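Local structure of lipolytic enzyme, G-D-S-L family (Bacteroides thetaiotaomicron, 7BR2) at residues V185-N188 / Q189-Q193; L316-D320 / Q321-T325; K380-L383 / F384-D387. The protein metabolises the drug diltiazem, probably by ester hydrolysis, as a gut-microbial serine esterase of the SGNH/GDSL family. All coordinates share one frame; numbering follows the deposited sequence.

Contact 1 of 3, residues V185-N188 / Q189-Q193; sequences VAIN and QELQQ
Gln189 N donates to Val185 O at 2.9 Å, opening a run of four i to i+4 backbone bonds in helix 181-194, which follows the edge strand 176-179 of the parallel sheet of the SGNH-type domain. Glu190 N, Leu191 N and Gln192 N bond in turn to the oxygens of Ala186, Ile187 and Asn188. The last is short, 2.8 Å from Gln192 N to Asn188 O, but bent, with an N-H...O angle of 143°. Gln192 CB lies 3.0 Å from Asn188 O, while its amide lies back over Asn188 and finds its bonds beyond the helix: OE1 to Thr143 OG1 and NE2 to Phe198 O. Asn188 OD1 takes the backbone N of Leu200. A chi1 of -52° sets Gln189 CG 3.1 Å from Val185 O, and the bend at chi2 (-65°) then carries the amide off, with OE1 bonding to Thr143 OG1. On another side of the helix Ile187 and Leu191 run side by side; CG2 of Ile187 meets Leu191 CD1 at 4.1 Å. The buried amides of Asn188 and Gln192 thus tie the helix to the loops around Thr143 and Leu200, and the Thr143 hydroxyl, bonded by OE1 of both Gln189 and Gln192, draws the two glutamines to one point.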
loop_
_atom_site.group_PDB
_atom_site.type_symbol
_atom_site.label_atom_id
_atom_site.label_comp_id
_atom_site.label_asym_id
_atom_site.label_seq_id
_atom_site.Cartn_x
_atom_site.Cartn_y
_atom_site.Cartn_z
ATOM N N VAL A 185 4.339 -15.911 0.938
ATOM C CA VAL A 185 5.192 -17.092 1.067
ATOM C C VAL A 185 5.408 -17.725 -0.299
ATOM O O VAL A 185 6.533 -18.090 -0.658
ATOM C CB VAL A 185 4.575 -18.094 2.059
ATOM C CG1 VAL A 185 5.343 -19.403 2.020
ATOM C CG2 VAL A 185 4.605 -17.538 3.462
ATOM N N ALA A 186 4.339 -17.817 -1.097
ATOM C CA ALA A 186 4.446 -18.422 -2.422
ATOM C C ALA A 186 5.409 -17.639 -3.305
ATOM O O ALA A 186 6.278 -18.223 -3.975
ATOM C CB ALA A 186 3.063 -18.511 -3.068
ATOM N N ILE A 187 5.273 -16.310 -3.316
ATOM C CA ILE A 187 6.188 -15.486 -4.102
ATOM C C ILE A 187 7.612 -15.644 -3.589
ATOM O O ILE A 187 8.577 -15.643 -4.368
ATOM C CB ILE A 187 5.749 -14.011 -4.076
ATOM C CG1 ILE A 187 4.405 -13.837 -4.770
ATOM C CG2 ILE A 187 6.813 -13.123 -4.726
ATOM C CD1 ILE A 187 3.614 -12.647 -4.250
ATOM N N ASN A 188 7.769 -15.729 -2.268
ATOM C CA ASN A 188 9.090 -15.941 -1.691
ATOM C C ASN A 188 9.708 -17.229 -2.221
ATOM O O ASN A 188 10.876 -17.245 -2.615
ATOM C CB ASN A 188 9.008 -15.947 -0.162
ATOM C CG ASN A 188 9.010 -14.539 0.431
ATOM O OD1 ASN A 188 9.390 -13.572 -0.228
ATOM N ND2 ASN A 188 8.582 -14.425 1.680
ATOM N N GLN A 189 8.931 -18.319 -2.244
ATOM C CA GLN A 189 9.439 -19.587 -2.772
ATOM C C GLN A 189 9.877 -19.413 -4.218
ATOM O O GLN A 189 10.999 -19.788 -4.618
ATOM C CB GLN A 189 8.345 -20.661 -2.724
ATOM C CG GLN A 189 7.613 -20.916 -1.405
ATOM C CD GLN A 189 8.477 -21.478 -0.280
ATOM O OE1 GLN A 189 9.581 -20.994 -0.002
ATOM N NE2 GLN A 189 7.958 -22.512 0.387
ATOM N N GLU A 190 9.002 -18.787 -5.002
ATOM C CA GLU A 190 9.190 -18.703 -6.440
ATOM C C GLU A 190 10.422 -17.876 -6.798
ATOM O O GLU A 190 11.191 -18.255 -7.689
ATOM C CB GLU A 190 7.901 -18.152 -7.050
ATOM C CG GLU A 190 7.819 -18.142 -8.556
ATOM C CD GLU A 190 6.538 -17.472 -9.029
ATOM O OE1 GLU A 190 5.734 -17.077 -8.148
ATOM O OE2 GLU A 190 6.338 -17.348 -10.261
ATOM N N LEU A 191 10.641 -16.753 -6.116
ATOM C CA LEU A 191 11.823 -15.959 -6.422
ATOM C C LEU A 191 13.065 -16.435 -5.685
ATOM O O LEU A 191 14.184 -16.085 -6.089
ATOM C CB LEU A 191 11.586 -14.478 -6.124
ATOM C CG LEU A 191 10.551 -13.828 -7.053
ATOM C CD1 LEU A 191 10.342 -12.361 -6.706
ATOM C CD2 LEU A 191 10.891 -14.015 -8.555
ATOM N N GLN A 192 12.905 -17.213 -4.611
ATOM C CA GLN A 192 14.077 -17.786 -3.976
ATOM C C GLN A 192 14.668 -18.883 -4.840
ATOM O O GLN A 192 15.864 -19.174 -4.730
ATOM C CB GLN A 192 13.705 -18.301 -2.589
ATOM C CG GLN A 192 14.004 -17.308 -1.499
ATOM C CD GLN A 192 13.133 -17.512 -0.278
ATOM O OE1 GLN A 192 12.681 -18.622 0.008
ATOM N NE2 GLN A 192 12.851 -16.426 0.422
ATOM N N GLN A 193 13.854 -19.477 -5.715
ATOM C CA GLN A 193 14.416 -20.377 -6.715
ATOM C C GLN A 193 15.463 -19.657 -7.560
ATOM O O GLN A 193 16.517 -20.222 -7.868
ATOM C CB GLN A 193 13.317 -20.958 -7.599
ATOM C CG GLN A 193 12.611 -22.161 -7.014
ATOM C CD GLN A 193 11.321 -22.447 -7.746
ATOM O OE1 GLN A 193 10.938 -21.701 -8.648
ATOM N NE2 GLN A 193 10.652 -23.544 -7.381
#

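Contact 2 of 3, residues L316-D320 / Q321-T325; sequences LLIDD and QEIGT
A beta hairpin, closed by a type I' turn from Ile318 to Gln321, joins strands 313-318 and 321-327 at one margin of the antiparallel sheet. Ile318 and Gln321 form a hydrogen-bonded pair: Ile318 N reaches Gln321 O at 3.1 Å, and Gln321 N returns to Ile318 O from well above the carbonyl plane. Gln321 O also receives a CA-H...O contact from Leu317 CA at 3.2 Å. Farther along, the register slips by one residue in a beta bulge, where Leu316 faces both Ile323 and Gly324. Ile323 N bonds to Leu316 O at 2.8 Å, and Leu316 N to Gly324 O at 2.9 Å, each nearly along the C=O axis. Leu316 turns CG anti to its backbone N (chi1 168°) and crosses Ile323 obliquely, CD2 lying 3.9 Å from Ile323 CB. Ile318 crosses the same side chain, its CG1 4.0 Å from Ile323 CG1. Leu316 packs further on Ile445 and Leu447 of strand 443-449, so an alanine here would probably leave Ile323 CB and CG2 without their apolar neighbour and open a gap toward that strand. At the turn, Asp319 pairs with Arg443 and accepts from Lys444 N. Backbone bonds therefore fix the register on both sides of the bulge, apolar branches fill in around Ile323, and the Asp319 carboxylate fastens the turn to the neighbouring strand.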
loop_
_atom_site.group_PDB
_atom_site.type_symbol
_atom_site.label_atom_id
_atom_site.label_comp_id
_atom_site.label_asym_id
_atom_site.label_seq_id
_atom_site.Cartn_x
_atom_site.Cartn_y
_atom_site.Cartn_z
ATOM N N LEU A 316 6.560 7.662 -31.397
ATOM C CA LEU A 316 5.411 8.025 -30.587
ATOM C C LEU A 316 5.717 9.320 -29.854
ATOM O O LEU A 316 6.721 9.408 -29.142
ATOM C CB LEU A 316 5.078 6.926 -29.584
ATOM C CG LEU A 316 4.064 7.360 -28.523
ATOM C CD1 LEU A 316 2.728 7.749 -29.150
ATOM C CD2 LEU A 316 3.888 6.276 -27.485
ATOM N N LEU A 317 4.858 10.317 -30.042
ATOM C CA LEU A 317 4.894 11.554 -29.283
ATOM C C LEU A 317 3.541 11.770 -28.620
ATOM O O LEU A 317 2.500 11.455 -29.198
ATOM C CB LEU A 317 5.228 12.755 -30.173
ATOM C CG LEU A 317 6.564 12.787 -30.918
ATOM C CD1 LEU A 317 6.385 12.257 -32.313
ATOM C CD2 LEU A 317 7.106 14.199 -30.961
ATOM N N ILE A 318 3.553 12.267 -27.390
ATOM C CA ILE A 318 2.323 12.631 -26.704
ATOM C C ILE A 318 2.498 14.062 -26.235
ATOM O O ILE A 318 3.474 14.371 -25.537
ATOM C CB ILE A 318 2.011 11.696 -25.528
ATOM C CG1 ILE A 318 1.932 10.246 -26.023
ATOM C CG2 ILE A 318 0.689 12.112 -24.858
ATOM C CD1 ILE A 318 1.402 9.252 -25.010
ATOM N N ASP A 319 1.578 14.939 -26.639
ATOM C CA ASP A 319 1.698 16.370 -26.365
ATOM C C ASP A 319 3.070 16.902 -26.781
ATOM O O ASP A 319 3.685 17.713 -26.085
ATOM C CB ASP A 319 1.402 16.681 -24.895
ATOM C CG ASP A 319 -0.081 16.822 -24.624
ATOM O OD1 ASP A 319 -0.869 16.686 -25.582
ATOM O OD2 ASP A 319 -0.451 17.080 -23.456
ATOM N N ASP A 320 3.586 16.360 -27.885
ATOM C CA ASP A 320 4.842 16.759 -28.526
ATOM C C ASP A 320 6.088 16.348 -27.743
ATOM O O ASP A 320 7.173 16.904 -27.970
ATOM C CB ASP A 320 4.878 18.265 -28.830
ATOM C CG ASP A 320 5.846 18.606 -29.975
ATOM O OD1 ASP A 320 5.866 17.870 -30.983
ATOM O OD2 ASP A 320 6.582 19.612 -29.875
ATOM N N GLN A 321 5.980 15.373 -26.845
ATOM C CA GLN A 321 7.142 14.830 -26.152
ATOM C C GLN A 321 7.438 13.445 -26.708
ATOM O O GLN A 321 6.572 12.562 -26.692
ATOM C CB GLN A 321 6.932 14.756 -24.643
ATOM C CG GLN A 321 7.894 15.652 -23.845
ATOM C CD GLN A 321 9.370 15.204 -23.918
ATOM O OE1 GLN A 321 9.708 14.012 -23.784
ATOM N NE2 GLN A 321 10.259 16.183 -24.133
ATOM N N GLU A 322 8.663 13.257 -27.181
ATOM C CA GLU A 322 9.050 11.973 -27.726
ATOM C C GLU A 322 9.058 10.924 -26.626
ATOM O O GLU A 322 9.694 11.098 -25.588
ATOM C CB GLU A 322 10.420 12.091 -28.393
ATOM C CG GLU A 322 10.980 10.772 -28.884
ATOM C CD GLU A 322 12.134 10.950 -29.864
ATOM O OE1 GLU A 322 12.435 12.106 -30.255
ATOM O OE2 GLU A 322 12.728 9.922 -30.257
ATOM N N ILE A 323 8.358 9.826 -26.867
ATOM C CA ILE A 323 8.280 8.726 -25.924
ATOM C C ILE A 323 9.245 7.606 -26.297
ATOM O O ILE A 323 9.933 7.059 -25.432
ATOM C CB ILE A 323 6.828 8.205 -25.866
ATOM C CG1 ILE A 323 5.846 9.367 -25.684
ATOM C CG2 ILE A 323 6.689 7.125 -24.813
ATOM C CD1 ILE A 323 6.041 10.158 -24.383
ATOM N N GLY A 324 9.301 7.272 -27.581
ATOM C CA GLY A 324 10.160 6.217 -28.074
ATOM C C GLY A 324 9.815 5.895 -29.514
ATOM O O GLY A 324 8.982 6.555 -30.154
ATOM N N THR A 325 10.472 4.859 -30.019
ATOM C CA THR A 325 10.259 4.415 -31.387
ATOM C C THR A 325 9.886 2.942 -31.391
ATOM O O THR A 325 10.493 2.129 -30.684
ATOM C CB THR A 325 11.501 4.673 -32.247
ATOM O OG1 THR A 325 11.755 6.083 -32.292
ATOM C CG2 THR A 325 11.290 4.175 -33.666
#

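Contact 3 of 3, residues K380-L383 / F384-D387; sequences KGLL and FAND
Leu382 O is gripped by two donors, Ala385 N at 2.9 Å and a water at 2.9 Å. The first bond closes a type II beta turn from Leu382 to Ala385, with an N-H...O angle of 161° although the donor sits above the carbonyl plane. The water also accepts from Asn386 N at 3.0 Å and so bridges the turn to the next residue. Phe384, third in the turn, takes the positive phi (63°) that this turn type requires, and its backbone N is engaged by Gln373 OE1 of helix 344-377. Leu383 and Phe384 run side by side in the same direction. With CG anti to its backbone N (chi1 179°), Leu383 places CD1 over one face of the Phe384 ring, 4.0 Å from the centroid, in a CH-pi contact, while its CG meets Phe384 CD2 at 3.8 Å. The turn lies between two helix ends. Gly381 completes a Schellman motif closing helix 344-377, and Asp387 is the N-cap of helix 388-397, its OD1 accepting from Ala390 N. Leu382, buried against Phe377 and Val393 of these helices, brings its CD2 methyl to 3.7 Å from Ala385 CB.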
loop_
_atom_site.group_PDB
_atom_site.type_symbol
_atom_site.label_atom_id
_atom_site.label_comp_id
_atom_site.label_asym_id
_atom_site.label_seq_id
_atom_site.Cartn_x
_atom_site.Cartn_y
_atom_site.Cartn_z
ATOM N N LYS A 380 1.233 5.427 32.423
ATOM C CA LYS A 380 1.476 6.373 33.501
ATOM C C LYS A 380 0.245 7.175 33.867
ATOM O O LYS A 380 0.352 8.118 34.664
ATOM C CB LYS A 380 2.623 7.322 33.148
ATOM C CG LYS A 380 3.921 6.602 32.817
ATOM C CD LYS A 380 4.539 6.071 34.114
ATOM C CE LYS A 380 5.978 5.625 33.906
ATOM N NZ LYS A 380 6.011 4.193 33.475
ATOM N N GLY A 381 -0.930 6.773 33.383
ATOM C CA GLY A 381 -2.144 7.519 33.682
ATOM C C GLY A 381 -2.159 8.906 33.083
ATOM O O GLY A 381 -2.804 9.811 33.629
ATOM N N LEU A 382 -1.470 9.099 31.955
ATOM C CA LEU A 382 -1.334 10.421 31.364
ATOM C C LEU A 382 -1.699 10.415 29.882
ATOM O O LEU A 382 -1.296 11.317 29.144
ATOM C CB LEU A 382 0.090 10.943 31.569
ATOM C CG LEU A 382 0.384 11.346 33.019
ATOM C CD1 LEU A 382 1.868 11.458 33.278
ATOM C CD2 LEU A 382 -0.323 12.660 33.328
ATOM N N LEU A 383 -2.499 9.448 29.446
ATOM C CA LEU A 383 -2.920 9.389 28.054
ATOM C C LEU A 383 -3.590 10.704 27.652
ATOM O O LEU A 383 -4.563 11.130 28.282
ATOM C CB LEU A 383 -3.875 8.210 27.851
ATOM C CG LEU A 383 -4.424 8.048 26.430
ATOM C CD1 LEU A 383 -3.283 7.818 25.424
ATOM C CD2 LEU A 383 -5.427 6.911 26.352
ATOM N N PHE A 384 -3.039 11.359 26.626
ATOM C CA PHE A 384 -3.555 12.620 26.087
ATOM C C PHE A 384 -3.503 13.759 27.108
ATOM O O PHE A 384 -4.176 14.781 26.933
ATOM C CB PHE A 384 -4.993 12.459 25.555
ATOM C CG PHE A 384 -5.116 11.504 24.394
ATOM C CD1 PHE A 384 -4.128 11.436 23.417
ATOM C CD2 PHE A 384 -6.200 10.640 24.307
ATOM C CE1 PHE A 384 -4.245 10.549 22.335
ATOM C CE2 PHE A 384 -6.325 9.738 23.228
ATOM C CZ PHE A 384 -5.346 9.690 22.248
ATOM N N ALA A 385 -2.713 13.604 28.176
ATOM C CA ALA A 385 -2.568 14.686 29.150
ATOM C C ALA A 385 -1.964 15.926 28.495
ATOM O O ALA A 385 -2.518 17.027 28.603
ATOM C CB ALA A 385 -1.713 14.225 30.335
ATOM N N ASN A 386 -0.841 15.752 27.793
ATOM C CA ASN A 386 -0.199 16.802 27.005
ATOM C C ASN A 386 -0.002 18.068 27.831
ATOM O O ASN A 386 -0.303 19.181 27.390
ATOM C CB ASN A 386 -1.004 17.079 25.727
ATOM C CG ASN A 386 -0.921 15.930 24.731
ATOM O OD1 ASN A 386 0.080 15.231 24.657
ATOM N ND2 ASN A 386 -1.985 15.709 23.999
ATOM N N ASP A 387 0.519 17.887 29.046
ATOM C CA ASP A 387 0.624 18.968 30.019
ATOM C C ASP A 387 1.947 18.859 30.773
ATOM O O ASP A 387 2.809 18.040 30.447
ATOM C CB ASP A 387 -0.559 18.922 30.998
ATOM C CG ASP A 387 -0.679 17.571 31.709
ATOM O OD1 ASP A 387 0.233 16.714 31.600
ATOM O OD2 ASP A 387 -1.668 17.374 32.420
HETATM O O HOH W 1 0.305 12.976 27.365
#

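The three contacts follow one another along the chain and do not touch. Contact 1 lies on helix 181-194, within the GDSL-like hydrolase domain; its centre is about 38 Å from that of contact 2 and about 46 Å from that of contact 3. Contacts 2 and 3 are the farthest apart, about 58 Å between centres, on opposite sides of the chain's centre. Helix 344-377 spans between these two: Pro344 at its start touches Ile318 of contact 2, whereas its far end runs into the loop of contact 3, which leads to helix 388-397. Later, strand 443-449, the last of the chain, returns to the sheet of contact 2 and lies beside strand 313-318.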